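Putative lipoprotein GNA1162 (Neisseria meningitidis, PDB 4HRV) is a putative lipoprotein of the DUF799 family whose function is not established but which may bind lipid. Local coordinates at residues B[22-27]-B[89-94]. The protein carries 3 engineered substitutions. Residues are numbered along the deposited sequence; the frame is centred on the assembly and turned at random.
Sequences LNESPD and YITVTE
Leu-22 and Thr-91 are bridge partners in a parallel strand pair, and their side chains lie side by side on one face of the sheet, with Leu-22 CB 3.7 Å from Thr-91 OG1. The threonine divides its two branches between neighbours on 22-27. Its methyl, Thr-91 CG2, placed opposite the backbone N by a chi1 of -60°, lies 3.5 Å from Glu-24 CG, the closest approach; the extended glutamate chain runs on with its carboxylate also against that methyl, in van der Waals contact. Helix 67-72 packs against Leu-22 on the same face. Beneath these side chains Val-92 bonds to both neighbours of Asn-23: Val-92 N donates to Leu-22 O (3.0 Å), and Val-92 O accepts from Glu-24 N (2.8 Å). Leu-22 N to Ile-90 O adds a third rung.

On the other face lie Asn-23 and Val-92, and here the polar work turns inward to 22-27 itself. Asn-23 OD1 takes two donors: Ser-25 OG approaches in the carbonyl plane on a lone pair (2.8 Å), while Ser-25 N sits above that plane (3.0 Å). Asn-23 ND2 reaches Asp-27 O at 2.8 Å, nearly in the amide plane. Both ends of the amide are thus engaged, which fixes its flip. The bond from Ser-25 N to Asn-23 OD1 closes an Asx turn where strand 15-23 finishes beside central strand 86-99, whose Thr-93 and Glu-94 form a classic beta bulge opposite Ser-109 in this mixed sheet.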
loop_
_atom_site.group_PDB
_atom_site.type_symbol
_atom_site.label_atom_id
_atom_site.label_comp_id
_atom_site.label_asym_id
_atom_site.label_seq_id
_atom_site.Cartn_x
_atom_site.Cartn_y
_atom_site.Cartn_z
ATOM N N LEU B 22 -2.415 16.945 6.439
ATOM C CA LEU B 22 -3.753 17.456 6.672
ATOM C C LEU B 22 -4.674 16.289 6.978
ATOM O O LEU B 22 -4.598 15.234 6.338
ATOM C CB LEU B 22 -4.277 18.149 5.421
ATOM C CG LEU B 22 -4.378 19.663 5.351
ATOM C CD1 LEU B 22 -5.276 20.017 4.173
ATOM C CD2 LEU B 22 -4.913 20.247 6.667
ATOM N N ASN B 23 -5.556 16.472 7.948
ATOM C CA ASN B 23 -6.528 15.439 8.267
ATOM C C ASN B 23 -7.899 15.884 7.791
ATOM O O ASN B 23 -8.475 16.821 8.339
ATOM C CB ASN B 23 -6.545 15.174 9.775
ATOM C CG ASN B 23 -7.348 13.930 10.154
ATOM O OD1 ASN B 23 -7.998 13.300 9.314
ATOM N ND2 ASN B 23 -7.307 13.580 11.433
ATOM N N GLU B 24 -8.412 15.231 6.756
ATOM C CA GLU B 24 -9.744 15.541 6.257
ATOM C C GLU B 24 -10.717 14.409 6.539
ATOM O O GLU B 24 -11.665 14.190 5.787
ATOM C CB GLU B 24 -9.703 15.871 4.768
ATOM C CG GLU B 24 -8.759 17.002 4.455
ATOM C CD GLU B 24 -9.076 17.708 3.154
ATOM O OE1 GLU B 24 -9.682 17.074 2.265
ATOM O OE2 GLU B 24 -8.714 18.904 3.024
ATOM N N SER B 25 -10.466 13.688 7.628
ATOM C CA SER B 25 -11.374 12.642 8.086
ATOM C C SER B 25 -11.975 13.021 9.436
ATOM O O SER B 25 -11.410 13.829 10.165
ATOM C CB SER B 25 -10.631 11.317 8.230
ATOM O OG SER B 25 -9.930 11.274 9.458
ATOM N N PRO B 26 -13.120 12.415 9.782
ATOM C CA PRO B 26 -13.778 12.661 11.068
ATOM C C PRO B 26 -12.932 12.209 12.258
ATOM O O PRO B 26 -13.148 12.701 13.371
ATOM C CB PRO B 26 -15.054 11.818 10.976
ATOM C CG PRO B 26 -14.761 10.777 9.945
ATOM C CD PRO B 26 -13.874 11.465 8.948
ATOM N N ASP B 27 -11.991 11.296 12.025
ATOM C CA ASP B 27 -11.179 10.721 13.099
ATOM C C ASP B 27 -9.922 11.546 13.364
ATOM O O ASP B 27 -9.113 11.775 12.462
ATOM C CB ASP B 27 -10.798 9.268 12.767
ATOM C CG ASP B 27 -10.368 8.473 13.997
ATOM O OD1 ASP B 27 -9.616 9.013 14.837
ATOM O OD2 ASP B 27 -10.788 7.295 14.123
ATOM N N TYR B 89 3.280 17.257 0.470
ATOM C CA TYR B 89 2.001 17.485 1.132
ATOM C C TYR B 89 1.179 16.193 1.146
ATOM O O TYR B 89 0.865 15.635 0.091
ATOM C CB TYR B 89 1.192 18.554 0.403
ATOM C CG TYR B 89 1.841 19.925 0.382
ATOM C CD1 TYR B 89 2.474 20.404 -0.759
ATOM C CD2 TYR B 89 1.812 20.750 1.514
ATOM C CE1 TYR B 89 3.067 21.681 -0.773
ATOM C CE2 TYR B 89 2.411 22.013 1.503
ATOM C CZ TYR B 89 3.020 22.471 0.360
ATOM O OH TYR B 89 3.621 23.715 0.355
ATOM N N ILE B 90 0.805 15.744 2.333
ATOM C CA ILE B 90 -0.051 14.559 2.450
ATOM C C ILE B 90 -1.389 14.943 3.056
ATOM O O ILE B 90 -1.437 15.713 4.007
ATOM C CB ILE B 90 0.599 13.515 3.343
ATOM C CG1 ILE B 90 1.961 13.107 2.760
ATOM C CG2 ILE B 90 -0.328 12.304 3.524
ATOM C CD1 ILE B 90 2.806 12.320 3.722
ATOM N N THR B 91 -2.467 14.403 2.499
ATOM C CA THR B 91 -3.807 14.572 3.040
ATOM C C THR B 91 -4.494 13.211 3.234
ATOM O O THR B 91 -4.588 12.413 2.301
ATOM C CB THR B 91 -4.671 15.453 2.117
ATOM O OG1 THR B 91 -4.063 16.737 1.993
ATOM C CG2 THR B 91 -6.085 15.617 2.671
ATOM N N VAL B 92 -4.938 12.950 4.457
ATOM C CA VAL B 92 -5.756 11.779 4.744
ATOM C C VAL B 92 -7.215 12.138 4.484
ATOM O O VAL B 92 -7.770 13.033 5.136
ATOM C CB VAL B 92 -5.596 11.320 6.203
ATOM C CG1 VAL B 92 -6.635 10.219 6.543
ATOM C CG2 VAL B 92 -4.185 10.818 6.442
ATOM N N THR B 93 -7.827 11.453 3.522
ATOM C CA THR B 93 -9.186 11.767 3.098
ATOM C C THR B 93 -10.199 10.800 3.694
ATOM O O THR B 93 -11.392 11.102 3.777
ATOM C CB THR B 93 -9.298 11.743 1.565
ATOM O OG1 THR B 93 -8.967 10.430 1.079
ATOM C CG2 THR B 93 -8.345 12.752 0.963
ATOM N N GLU B 94 -9.725 9.631 4.111
ATOM C CA GLU B 94 -10.593 8.685 4.795
ATOM C C GLU B 94 -9.869 7.956 5.928
ATOM O O GLU B 94 -8.703 7.606 5.815
ATOM C CB GLU B 94 -11.181 7.684 3.796
ATOM C CG GLU B 94 -12.302 6.857 4.370
ATOM C CD GLU B 94 -13.129 6.171 3.300
ATOM O OE1 GLU B 94 -14.349 5.989 3.517
ATOM O OE2 GLU B 94 -12.556 5.821 2.243
#